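Local structure of protein-l-isoaspartate o-methyltransferase (1DL5) at residues 71-76 and 95-100; 197-202 and 297-302. The protein transfers a methyl group from S-adenosylmethionine to the free carboxylate of isoaspartyl residues in damaged proteins, the first step of their repair. One frame throughout, in Å; residues are numbered along the deposited sequence.

In the fold
Both contacts lie along the mixed sheet of the chain, at different places and in different roles. Contact 1 belongs to the Rossmann-like methyltransferase domain, where the loop 71-76, leading into strand 78-82, meets the end of helix 88-97; the L73 side chain is about 12 Å from the bound S-adenosylhomocysteine, so the contact does not line the cofactor site. Contact 2 lies at the junction of the two family regions, where strand 194-202 runs beside the 297-302 turn of the C-terminal part. The centres of contacts 1 and 2 are 27 Å apart, and the nearest atoms of contacts 1 and 2, about 8 Å apart, do not touch. In sequence, contact 1 closes before contact 2 opens.

Contact 1: 71-76 and 95-100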
loop_
_atom_site.group_PDB
_atom_site.type_symbol
_atom_site.label_atom_id
_atom_site.label_comp_id
_atom_site.label_asym_id
_atom_site.label_seq_id
_atom_site.Cartn_x
_atom_site.Cartn_y
_atom_site.Cartn_z
ATOM N N VAL A 71 13.952 13.464 -27.500
ATOM C CA VAL A 71 14.641 12.996 -26.302
ATOM C C VAL A 71 15.969 13.729 -26.152
ATOM O O VAL A 71 16.711 13.492 -25.206
ATOM C CB VAL A 71 14.914 11.471 -26.342
ATOM C CG1 VAL A 71 13.601 10.711 -26.478
ATOM C CG2 VAL A 71 15.852 11.130 -27.490
ATOM N N GLY A 72 16.257 14.625 -27.093
ATOM C CA GLY A 72 17.497 15.384 -27.041
ATOM C C GLY A 72 18.748 14.543 -27.223
ATOM O O GLY A 72 19.794 14.835 -26.637
ATOM N N LEU A 73 18.651 13.496 -28.036
ATOM C CA LEU A 73 19.789 12.617 -28.273
ATOM C C LEU A 73 20.971 13.429 -28.788
ATOM O O LEU A 73 20.833 14.200 -29.741
ATOM C CB LEU A 73 19.422 11.530 -29.291
ATOM C CG LEU A 73 20.399 10.356 -29.419
ATOM C CD1 LEU A 73 20.456 9.581 -28.109
ATOM C CD2 LEU A 73 19.953 9.445 -30.552
ATOM N N ASP A 74 22.128 13.261 -28.156
ATOM C CA ASP A 74 23.318 14.002 -28.565
ATOM C C ASP A 74 24.591 13.234 -28.217
ATOM O O ASP A 74 24.551 12.144 -27.648
ATOM C CB ASP A 74 23.346 15.384 -27.891
ATOM C CG ASP A 74 23.965 16.463 -28.776
ATOM O OD1 ASP A 74 24.867 16.143 -29.581
ATOM O OD2 ASP A 74 23.556 17.640 -28.659
ATOM N N LYS A 75 25.728 13.827 -28.556
ATOM C CA LYS A 75 27.027 13.210 -28.315
ATOM C C LYS A 75 27.301 12.715 -26.895
ATOM O O LYS A 75 26.990 13.395 -25.913
ATOM C CB LYS A 75 28.132 14.188 -28.725
ATOM C CG LYS A 75 28.166 14.488 -30.216
ATOM C CD LYS A 75 28.543 13.248 -31.016
ATOM C CE LYS A 75 28.626 13.554 -32.506
ATOM N NZ LYS A 75 28.940 12.338 -33.309
ATOM N N GLY A 76 27.881 11.520 -26.811
ATOM C CA GLY A 76 28.255 10.933 -25.537
ATOM C C GLY A 76 27.190 10.220 -24.733
ATOM O O GLY A 76 27.476 9.713 -23.652
ATOM N N ARG A 95 25.732 7.074 -34.576
ATOM C CA ARG A 95 26.471 8.208 -35.122
ATOM C C ARG A 95 26.094 9.475 -34.367
ATOM O O ARG A 95 26.913 10.386 -34.203
ATOM C CB ARG A 95 26.173 8.376 -36.616
ATOM C CG ARG A 95 26.604 7.189 -37.470
ATOM C CD ARG A 95 28.089 6.873 -37.273
ATOM N NE ARG A 95 28.939 7.994 -37.658
ATOM C CZ ARG A 95 29.576 8.096 -38.823
ATOM N NH1 ARG A 95 29.472 7.137 -39.738
ATOM N NH2 ARG A 95 30.314 9.170 -39.073
ATOM N N VAL A 96 24.851 9.526 -33.899
ATOM C CA VAL A 96 24.378 10.673 -33.146
ATOM C C VAL A 96 25.109 10.785 -31.809
ATOM O O VAL A 96 25.553 11.869 -31.434
ATOM C CB VAL A 96 22.853 10.586 -32.887
ATOM C CG1 VAL A 96 22.406 11.746 -32.001
ATOM C CG2 VAL A 96 22.102 10.614 -34.213
ATOM N N VAL A 97 25.249 9.669 -31.095
ATOM C CA VAL A 97 25.931 9.701 -29.806
ATOM C C VAL A 97 27.453 9.691 -29.955
ATOM O O VAL A 97 28.179 9.937 -28.993
ATOM C CB VAL A 97 25.471 8.536 -28.880
ATOM C CG1 VAL A 97 23.950 8.612 -28.692
ATOM C CG2 VAL A 97 25.885 7.182 -29.450
ATOM N N GLY A 98 27.930 9.418 -31.165
ATOM C CA GLY A 98 29.367 9.431 -31.409
ATOM C C GLY A 98 30.185 8.303 -30.809
ATOM O O GLY A 98 29.658 7.409 -30.147
ATOM N N GLU A 99 31.494 8.361 -31.031
ATOM C CA GLU A 99 32.404 7.328 -30.546
ATOM C C GLU A 99 32.448 7.145 -29.036
ATOM O O GLU A 99 32.757 6.055 -28.561
ATOM C CB GLU A 99 33.824 7.582 -31.068
ATOM C CG GLU A 99 34.436 8.903 -30.640
ATOM C CD GLU A 99 35.877 9.050 -31.107
ATOM O OE1 GLU A 99 36.119 8.959 -32.329
ATOM O OE2 GLU A 99 36.767 9.253 -30.253
ATOM N N LYS A 100 32.144 8.198 -28.281
ATOM C CA LYS A 100 32.158 8.096 -26.826
ATOM C C LYS A 100 30.795 7.672 -26.287
ATOM O O LYS A 100 30.638 7.425 -25.092
ATOM C CB LYS A 100 32.580 9.428 -26.198
ATOM C CG LYS A 100 33.947 9.918 -26.665
ATOM C CD LYS A 100 35.023 8.868 -26.430
ATOM C CE LYS A 100 36.373 9.316 -26.974
ATOM N NZ LYS A 100 37.406 8.249 -26.831
HETATM O O HOH W 1 32.139 11.042 -32.818
#
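The backbones of K75 and V97 come within 4.0 Å, CA to CA, where the loop before strand 78-82 passes the end of helix 88-97, and G76 N donates a nearly straight hydrogen bond (170°) to V97 O at 2.7 Å. Two CA-H...O contacts accompany it: V97 CA lies 3.5 Å from D74 O, and K75 CA also approaches V97 O. The K75 side chain turns back over the helix end: its bend at chi2 (-66°) lays CD 3.3 Å from V96 O and brings NZ to R95 O at 3.0 Å, nearly along the carbonyl axis. On the buried side, L73 spreads its branches across two valines. Its CG sits 3.6 Å from V96 CG1, CD2 leans on the same methyl, and CD1 reaches V97 CG1 at 3.7 Å. M68 of helix 61-70 touches both L73 and V96, adding a third side chain to this apolar cluster. Within the loop, D74 OD1 accepts a hydrogen bond from K75 N. The helix breaks at G98, with positive phi, after leaving the R95 and V97 carbonyls pointing to the loop. The K75 ammonium and G76 N therefore supply donors to carbonyls of the last helical turn, and the positive charge at this C-terminal end probably interacts favourably with the helix dipole.

Contact 2: 197-202 and 297-302; sequences GNYKLE and SFEYLM
Water, not direct hydrogen bonding, joins the Y199 backbone to the 297-302 turn. One water accepts Y199 N at 2.8 Å and donates to both F298 O and L301 O; a second donates to Y199 O and E299 O. The two waters thus hold the strand and the turn together just before the direct ladder begins with the G197-L303 backbone bonding of strand 302-306. Beside the waters, the Y199 ring is the centre of the packing. With CG anti to the backbone N (chi1 160°), the ring lies alongside E299, whose CG stands over the ring centre in a CH-pi contact, 3.7 Å from the centroid. F298 meets the same ring in an offset edge-to-face pair with planes at 79°, its CE1 3.7 Å from Y199 CD1. The phenol oxygen is tied down too: Y199 OH donates to E202 OE2 at 2.9 Å. On the turn, S297 OG donates to E299 OE1 at 2.6 Å from above the carboxylate plane, while L301 N returns to F298 O. At the other end, M302 crosses N198, with its methyl CE 3.6 Å from N198 OD1. R182 forms salt bridges with both E202 and E299, and F298 also packs against helix 237-248, so the interface ties strand 194-202 to the C-terminal part. The two carboxylates, with E202 OE2 and E299 OE2 5.3 Å apart, would repel each other if both are charged; the shared R182 guanidinium probably offsets this, and the acid ends of E202 and E299 converge on one arginine while E299 CG rests over the tyrosine face.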
loop_
_atom_site.group_PDB
_atom_site.type_symbol
_atom_site.label_atom_id
_atom_site.label_comp_id
_atom_site.label_asym_id
_atom_site.label_seq_id
_atom_site.Cartn_x
_atom_site.Cartn_y
_atom_site.Cartn_z
ATOM N N GLY A 197 5.428 12.529 -18.004
ATOM C CA GLY A 197 5.391 12.845 -19.415
ATOM C C GLY A 197 4.055 13.130 -20.041
ATOM O O GLY A 197 3.026 13.238 -19.366
ATOM N N ASN A 198 4.083 13.215 -21.365
ATOM C CA ASN A 198 2.909 13.550 -22.135
ATOM C C ASN A 198 2.800 12.757 -23.426
ATOM O O ASN A 198 3.797 12.296 -23.985
ATOM C CB ASN A 198 2.964 15.040 -22.490
ATOM C CG ASN A 198 3.329 15.914 -21.303
ATOM O OD1 ASN A 198 2.499 16.195 -20.448
ATOM N ND2 ASN A 198 4.587 16.336 -21.242
ATOM N N TYR A 199 1.565 12.627 -23.894
ATOM C CA TYR A 199 1.252 11.960 -25.148
ATOM C C TYR A 199 1.825 12.839 -26.261
ATOM O O TYR A 199 1.822 14.069 -26.143
ATOM C CB TYR A 199 -0.270 11.866 -25.290
ATOM C CG TYR A 199 -0.769 11.655 -26.698
ATOM C CD1 TYR A 199 -0.779 10.390 -27.272
ATOM C CD2 TYR A 199 -1.256 12.729 -27.451
ATOM C CE1 TYR A 199 -1.265 10.190 -28.562
ATOM C CE2 TYR A 199 -1.741 12.543 -28.741
ATOM C CZ TYR A 199 -1.745 11.274 -29.288
ATOM O OH TYR A 199 -2.240 11.075 -30.555
ATOM N N LYS A 200 2.315 12.216 -27.331
ATOM C CA LYS A 200 2.878 12.957 -28.452
ATOM C C LYS A 200 2.078 12.774 -29.739
ATOM O O LYS A 200 1.639 13.753 -30.351
ATOM C CB LYS A 200 4.334 12.539 -28.683
ATOM C CG LYS A 200 5.296 13.091 -27.649
ATOM C CD LYS A 200 5.292 14.612 -27.712
ATOM C CE LYS A 200 6.231 15.237 -26.707
ATOM N NZ LYS A 200 6.236 16.716 -26.863
ATOM N N LEU A 201 1.890 11.525 -30.151
ATOM C CA LEU A 201 1.142 11.240 -31.369
ATOM C C LEU A 201 0.836 9.754 -31.492
ATOM O O LEU A 201 1.336 8.945 -30.708
ATOM C CB LEU A 201 1.944 11.685 -32.594
ATOM C CG LEU A 201 3.130 10.815 -33.037
ATOM C CD1 LEU A 201 3.687 11.381 -34.342
ATOM C CD2 LEU A 201 4.210 10.770 -31.969
ATOM N N GLU A 202 0.005 9.404 -32.472
ATOM C CA GLU A 202 -0.341 8.009 -32.733
ATOM C C GLU A 202 0.764 7.442 -33.624
ATOM O O GLU A 202 1.249 8.132 -34.522
ATOM C CB GLU A 202 -1.664 7.906 -33.502
ATOM C CG GLU A 202 -2.869 8.531 -32.830
ATOM C CD GLU A 202 -3.280 7.796 -31.582
ATOM O OE1 GLU A 202 -4.019 6.795 -31.699
ATOM O OE2 GLU A 202 -2.859 8.205 -30.484
ATOM N N SER A 297 -9.291 13.162 -21.654
ATOM C CA SER A 297 -8.629 11.902 -21.975
ATOM C C SER A 297 -7.124 12.058 -21.792
ATOM O O SER A 297 -6.621 13.174 -21.649
ATOM C CB SER A 297 -8.961 11.462 -23.404
ATOM O OG SER A 297 -8.612 12.447 -24.352
ATOM N N PHE A 298 -6.410 10.936 -21.801
ATOM C CA PHE A 298 -4.967 10.942 -21.579
ATOM C C PHE A 298 -4.148 11.875 -22.462
ATOM O O PHE A 298 -3.120 12.378 -22.024
ATOM C CB PHE A 298 -4.407 9.508 -21.671
ATOM C CG PHE A 298 -4.392 8.932 -23.066
ATOM C CD1 PHE A 298 -3.333 9.197 -23.932
ATOM C CD2 PHE A 298 -5.431 8.119 -23.508
ATOM C CE1 PHE A 298 -3.310 8.662 -25.218
ATOM C CE2 PHE A 298 -5.421 7.574 -24.797
ATOM C CZ PHE A 298 -4.358 7.848 -25.653
ATOM N N GLU A 299 -4.597 12.118 -23.691
ATOM C CA GLU A 299 -3.845 12.994 -24.593
ATOM C C GLU A 299 -3.656 14.407 -24.050
ATOM O O GLU A 299 -2.700 15.100 -24.418
ATOM C CB GLU A 299 -4.533 13.089 -25.963
ATOM C CG GLU A 299 -4.668 11.765 -26.705
ATOM C CD GLU A 299 -6.029 11.124 -26.528
ATOM O OE1 GLU A 299 -6.605 11.226 -25.422
ATOM O OE2 GLU A 299 -6.521 10.503 -27.495
ATOM N N TYR A 300 -4.552 14.829 -23.165
ATOM C CA TYR A 300 -4.489 16.185 -22.630
ATOM C C TYR A 300 -4.068 16.316 -21.175
ATOM O O TYR A 300 -4.301 17.356 -20.558
ATOM C CB TYR A 300 -5.849 16.863 -22.817
ATOM C CG TYR A 300 -6.408 16.696 -24.211
ATOM C CD1 TYR A 300 -6.028 17.553 -25.241
ATOM C CD2 TYR A 300 -7.282 15.653 -24.510
ATOM C CE1 TYR A 300 -6.501 17.375 -26.539
ATOM C CE2 TYR A 300 -7.764 15.465 -25.807
ATOM C CZ TYR A 300 -7.366 16.329 -26.814
ATOM O OH TYR A 300 -7.818 16.139 -28.098
ATOM N N LEU A 301 -3.438 15.281 -20.629
ATOM C CA LEU A 301 -3.013 15.304 -19.232
ATOM C C LEU A 301 -1.529 15.012 -19.069
ATOM O O LEU A 301 -0.918 14.377 -19.928
ATOM C CB LEU A 301 -3.789 14.248 -18.440
ATOM C CG LEU A 301 -5.316 14.314 -18.428
ATOM C CD1 LEU A 301 -5.884 13.053 -17.770
ATOM C CD2 LEU A 301 -5.757 15.563 -17.677
ATOM N N MET A 302 -0.943 15.485 -17.974
ATOM C CA MET A 302 0.454 15.176 -17.714
ATOM C C MET A 302 0.413 13.917 -16.854
ATOM O O MET A 302 -0.268 13.873 -15.823
ATOM C CB MET A 302 1.160 16.298 -16.963
ATOM C CG MET A 302 2.622 15.974 -16.721
ATOM S SD MET A 302 3.589 17.373 -16.176
ATOM C CE MET A 302 3.879 18.189 -17.747
HETATM O O HOH W 2 -0.529 13.003 -22.142
HETATM O O HOH W 3 0.010 15.584 -24.652
#